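Local coordinates for cystatin-2 (Ornithodoros moubata, PDB 3L0R), which inhibits cysteine proteinases, with broad specificity for mammalian cathepsins that takes in both endopeptidases and exopeptidases, at residues A[25-30]-A[101-106]; A[34-39]-A[60-65]. All coordinates share one frame; numbering follows the deposited sequence.

Interaction 1: A[25-30]-A[101-106]; sequences TSSQTE and KSVTSY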
# COMPACT_ATOMS: atom_id res chain seq x y z
N THR A 25 -0.55 1.83 -3.05
CA THR A 25 0.55 2.17 -3.94
C THR A 25 0.06 2.53 -5.34
O THR A 25 0.53 3.51 -5.95
CB THR A 25 1.57 1.01 -3.98
OG1 THR A 25 2.14 0.87 -2.66
CG2 THR A 25 2.70 1.27 -4.97
N SER A 26 -0.89 1.74 -5.85
CA SER A 26 -1.45 1.94 -7.18
C SER A 26 -2.10 3.32 -7.28
O SER A 26 -2.40 3.85 -8.35
CB SER A 26 -2.50 0.85 -7.44
OG SER A 26 -3.72 1.08 -6.74
N SER A 27 -2.29 3.90 -6.12
CA SER A 27 -3.12 5.05 -5.97
C SER A 27 -2.25 6.32 -5.99
O SER A 27 -2.76 7.44 -6.03
CB SER A 27 -3.85 4.86 -4.65
OG SER A 27 -4.63 5.95 -4.37
N GLN A 28 -0.92 6.13 -5.97
CA GLN A 28 0.06 7.21 -5.93
C GLN A 28 0.53 7.54 -7.34
O GLN A 28 1.50 6.95 -7.82
CB GLN A 28 1.25 6.81 -5.05
CG GLN A 28 0.86 6.43 -3.63
CD GLN A 28 -0.02 7.48 -2.99
OE1 GLN A 28 0.32 8.66 -2.97
NE2 GLN A 28 -1.18 7.06 -2.47
N THR A 29 -0.17 8.46 -8.01
CA THR A 29 -0.01 8.63 -9.45
C THR A 29 0.53 10.01 -9.88
O THR A 29 0.84 10.23 -11.05
CB THR A 29 -1.33 8.35 -10.20
OG1 THR A 29 -2.35 9.26 -9.75
CG2 THR A 29 -1.78 6.90 -9.99
N GLU A 30 0.62 10.92 -8.92
CA GLU A 30 1.07 12.28 -9.15
C GLU A 30 2.55 12.31 -9.58
O GLU A 30 3.39 11.70 -8.94
CB GLU A 30 0.83 13.11 -7.87
CG GLU A 30 1.12 14.61 -7.97
CD GLU A 30 1.02 15.33 -6.61
OE1 GLU A 30 0.49 14.72 -5.64
OE2 GLU A 30 1.46 16.51 -6.51
N LYS A 101 -12.43 2.71 1.51
CA LYS A 101 -11.01 2.73 1.86
C LYS A 101 -10.45 4.04 1.33
O LYS A 101 -10.71 4.43 0.19
CB LYS A 101 -10.26 1.56 1.19
CG LYS A 101 -10.61 0.20 1.73
CD LYS A 101 -9.61 -0.85 1.23
CE LYS A 101 -10.14 -1.69 0.04
NZ LYS A 101 -10.81 -3.00 0.44
N SER A 102 -9.71 4.74 2.16
CA SER A 102 -9.00 5.92 1.72
C SER A 102 -7.56 5.88 2.22
O SER A 102 -7.24 5.24 3.23
CB SER A 102 -9.71 7.19 2.17
OG SER A 102 -10.44 6.98 3.36
N VAL A 103 -6.67 6.54 1.50
CA VAL A 103 -5.28 6.58 1.90
C VAL A 103 -5.14 7.81 2.76
O VAL A 103 -5.19 8.95 2.26
CB VAL A 103 -4.35 6.60 0.70
CG1 VAL A 103 -2.89 6.60 1.16
CG2 VAL A 103 -4.63 5.39 -0.19
N THR A 104 -5.00 7.59 4.07
CA THR A 104 -4.83 8.71 5.00
C THR A 104 -3.51 9.45 4.75
O THR A 104 -3.47 10.67 4.74
CB THR A 104 -4.90 8.24 6.45
OG1 THR A 104 -6.13 7.54 6.65
CG2 THR A 104 -4.84 9.42 7.41
N SER A 105 -2.43 8.70 4.55
CA SER A 105 -1.11 9.27 4.32
C SER A 105 -0.25 8.23 3.64
O SER A 105 -0.48 7.03 3.77
CB SER A 105 -0.45 9.74 5.64
OG SER A 105 -0.22 8.69 6.56
N TYR A 106 0.73 8.69 2.89
CA TYR A 106 1.63 7.82 2.18
C TYR A 106 2.97 8.54 2.14
O TYR A 106 3.13 9.56 1.47
CB TYR A 106 1.09 7.53 0.78
CG TYR A 106 1.74 6.36 0.08
CD1 TYR A 106 1.03 5.18 -0.15
CD2 TYR A 106 3.05 6.44 -0.39
CE1 TYR A 106 1.61 4.09 -0.81
CE2 TYR A 106 3.64 5.36 -1.06
CZ TYR A 106 2.92 4.20 -1.27
OH TYR A 106 3.52 3.15 -1.93

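Interaction 2: A[34-39]-A[60-65]; sequences FYDTVV and ISPSVC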
# COMPACT_ATOMS: atom_id res chain seq x y z
N PHE A 34 4.95 6.03 -14.59
CA PHE A 34 4.57 4.64 -14.31
C PHE A 34 3.96 4.49 -12.94
O PHE A 34 4.31 5.22 -12.01
CB PHE A 34 5.79 3.72 -14.39
CG PHE A 34 6.41 3.68 -15.74
CD1 PHE A 34 5.98 2.75 -16.69
CD2 PHE A 34 7.42 4.58 -16.09
CE1 PHE A 34 6.55 2.71 -17.98
CE2 PHE A 34 8.01 4.55 -17.36
CZ PHE A 34 7.57 3.61 -18.32
N TYR A 35 3.08 3.50 -12.81
CA TYR A 35 2.66 3.09 -11.50
C TYR A 35 3.87 2.57 -10.74
O TYR A 35 4.74 1.89 -11.31
CB TYR A 35 1.61 1.98 -11.56
CG TYR A 35 0.25 2.41 -12.06
CD1 TYR A 35 -0.63 3.11 -11.23
CD2 TYR A 35 -0.16 2.10 -13.35
CE1 TYR A 35 -1.92 3.50 -11.70
CE2 TYR A 35 -1.42 2.48 -13.83
CZ TYR A 35 -2.29 3.19 -13.00
OH TYR A 35 -3.53 3.54 -13.47
N ASP A 36 3.93 2.92 -9.46
CA ASP A 36 4.82 2.21 -8.54
C ASP A 36 4.09 0.95 -8.12
O ASP A 36 2.84 0.87 -8.17
CB ASP A 36 5.15 3.06 -7.31
CG ASP A 36 6.04 4.25 -7.63
OD1 ASP A 36 6.92 4.16 -8.52
OD2 ASP A 36 5.85 5.29 -6.97
N THR A 37 4.85 -0.05 -7.69
CA THR A 37 4.25 -1.27 -7.19
C THR A 37 4.93 -1.74 -5.91
O THR A 37 5.97 -1.22 -5.50
CB THR A 37 4.23 -2.39 -8.28
OG1 THR A 37 3.45 -3.50 -7.82
CG2 THR A 37 5.66 -2.85 -8.63
N VAL A 38 4.33 -2.75 -5.30
CA VAL A 38 4.85 -3.32 -4.07
C VAL A 38 5.85 -4.43 -4.35
O VAL A 38 5.59 -5.34 -5.13
CB VAL A 38 3.70 -3.84 -3.18
CG1 VAL A 38 4.25 -4.43 -1.88
CG2 VAL A 38 2.75 -2.73 -2.88
N VAL A 39 7.00 -4.35 -3.68
CA VAL A 39 8.00 -5.39 -3.70
C VAL A 39 7.82 -6.22 -2.44
O VAL A 39 7.82 -7.45 -2.49
CB VAL A 39 9.43 -4.78 -3.74
CG1 VAL A 39 10.51 -5.86 -3.64
CG2 VAL A 39 9.62 -4.00 -5.03
N ILE A 60 8.67 -0.28 -2.12
CA ILE A 60 8.08 -0.04 -3.43
C ILE A 60 9.14 0.12 -4.50
O ILE A 60 10.32 0.36 -4.20
CB ILE A 60 7.10 1.17 -3.43
CG1 ILE A 60 7.87 2.50 -3.36
CG2 ILE A 60 6.05 1.00 -2.32
CD1 ILE A 60 7.03 3.73 -3.66
N SER A 61 8.71 -0.01 -5.75
CA SER A 61 9.60 0.03 -6.90
C SER A 61 8.75 0.38 -8.10
O SER A 61 7.61 -0.07 -8.19
CB SER A 61 10.24 -1.35 -7.12
OG SER A 61 11.49 -1.23 -7.77
N PRO A 62 9.28 1.20 -9.02
CA PRO A 62 8.54 1.51 -10.26
C PRO A 62 8.20 0.25 -11.06
O PRO A 62 9.07 -0.62 -11.24
CB PRO A 62 9.51 2.39 -11.05
CG PRO A 62 10.49 2.93 -10.01
CD PRO A 62 10.59 1.88 -8.95
N SER A 63 6.96 0.17 -11.54
CA SER A 63 6.47 -0.96 -12.34
C SER A 63 6.59 -0.75 -13.85
O SER A 63 6.97 0.31 -14.32
CB SER A 63 5.00 -1.30 -11.99
OG SER A 63 4.08 -0.41 -12.62
N VAL A 64 6.27 -1.80 -14.59
CA VAL A 64 6.26 -1.74 -16.04
C VAL A 64 4.99 -1.07 -16.60
O VAL A 64 4.90 -0.79 -17.80
CB VAL A 64 6.40 -3.14 -16.64
CG1 VAL A 64 7.79 -3.74 -16.31
CG2 VAL A 64 5.26 -4.06 -16.14
N CYS A 65 4.01 -0.80 -15.73
CA CYS A 65 2.73 -0.24 -16.19
C CYS A 65 2.72 1.27 -16.28
O CYS A 65 2.89 1.96 -15.29
CB CYS A 65 1.59 -0.68 -15.30
SG CYS A 65 1.23 -2.43 -15.36

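Interaction 1: A[25-30]-A[101-106]
Tyr-106 and Gln-28 meet because of how each leaves its backbone. The tyrosine has CG trans to its own N (chi1 -164°), which carries the ring away from the strand, to lie against the 25-28 turn, while Gln-28 is bent at chi2 (-50°) and folds its chain back over that ring. CG of the glutamine sits 3.6 Å from the ring centroid and almost exactly on the ring normal, a CH-pi contact. Beyond it the amide continues over the same face, stacked with its plane 14° from that of the ring. Its NE2 is hydrogen-bonded to the carbonyl O of Ala-24, which fixes how the amide is turned, and it also comes within 4.0 Å of Val-103 CG1. This is the cystatin fold, an antiparallel sheet wrapped around one helix, and here the type I turn from Thr-25 to Gln-28, coming off the end of helix 15-25, is joined to strand 100-108, at one edge of the sheet. At the phenol end Tyr-106 OH donates to Thr-25 OG1 at 2.8 Å, with OG1 lying in the ring plane; OG1 is also hydrogen-bonded to the carbonyl O of Ala-21. Ser-27 OG also comes to 4.2 Å from Val-103 CG2.

Interaction 2: A[34-39]-A[60-65]
The ring of Phe-34 has carbonyl oxygens of the facing segment at its edge: Cys-65 O and Val-64 O both lie near its plane, with CD1 3.5 Å from Cys-65 O. Ser-63 O comes at that ring obliquely, and Lys-80 adds a cation-pi contact. The ring of Tyr-35 packs its CD2 against Cys-65 CB and meets Tyr-72 edge-to-face. The two segments are paired arms of the antiparallel hairpin formed by strands 34-48 and 52-66 of the cystatin sheet. Thr-37 and Ser-61 form a hydrogen-bonded pair, Thr-37 N reaching Ser-61 O at 2.8 Å and Ser-61 N returning to Thr-37 O. Their hydroxyls look to other partners, Tyr-72 for Thr-37 and Gln-84 for Ser-61. Further along, Tyr-35 N donates to Cys-65 O at 2.9 Å, nearly straight on to the carbonyl; Cys-65 itself is disulfide-bonded to Cys-77.

Ser-63 grips Tyr-35 O twice, its N arriving in the carbonyl plane at 2.8 Å and its OG from above that plane at 2.7 Å. The same OG accepts from Cys-65 N at 3.1 Å, closing an ST turn. An alanine here would remove OG and would probably leave Cys-65 N without its ST-turn acceptor and Tyr-35 O with one donor fewer from this strand. Asp-36, salt-bridged through OD2 to Arg-32 NE, places that same OD2 3.8 Å from Ile-60 CD1.

Interactions 1 and 2 have centres 13 Å apart and reach the same antiparallel sheet. Along the chain 25-30 comes first, then 34-39, 60-65 and finally 101-106, so interaction 2 is nested inside the loop that interaction 1 closes. Interaction 2 joins neighbouring strands 34-48 and 52-66, whereas interaction 1 brings the loop after helix 15-25 to the far strand 100-108. The two touch directly: Tyr-106 OH lies 3.3 Å from Ile-60 CG2, and Thr-25 CG2 lies 3.2 Å from Asp-36 O. The end of the helix, the first hairpin and the last strand therefore pack together in this single-domain inhibitor.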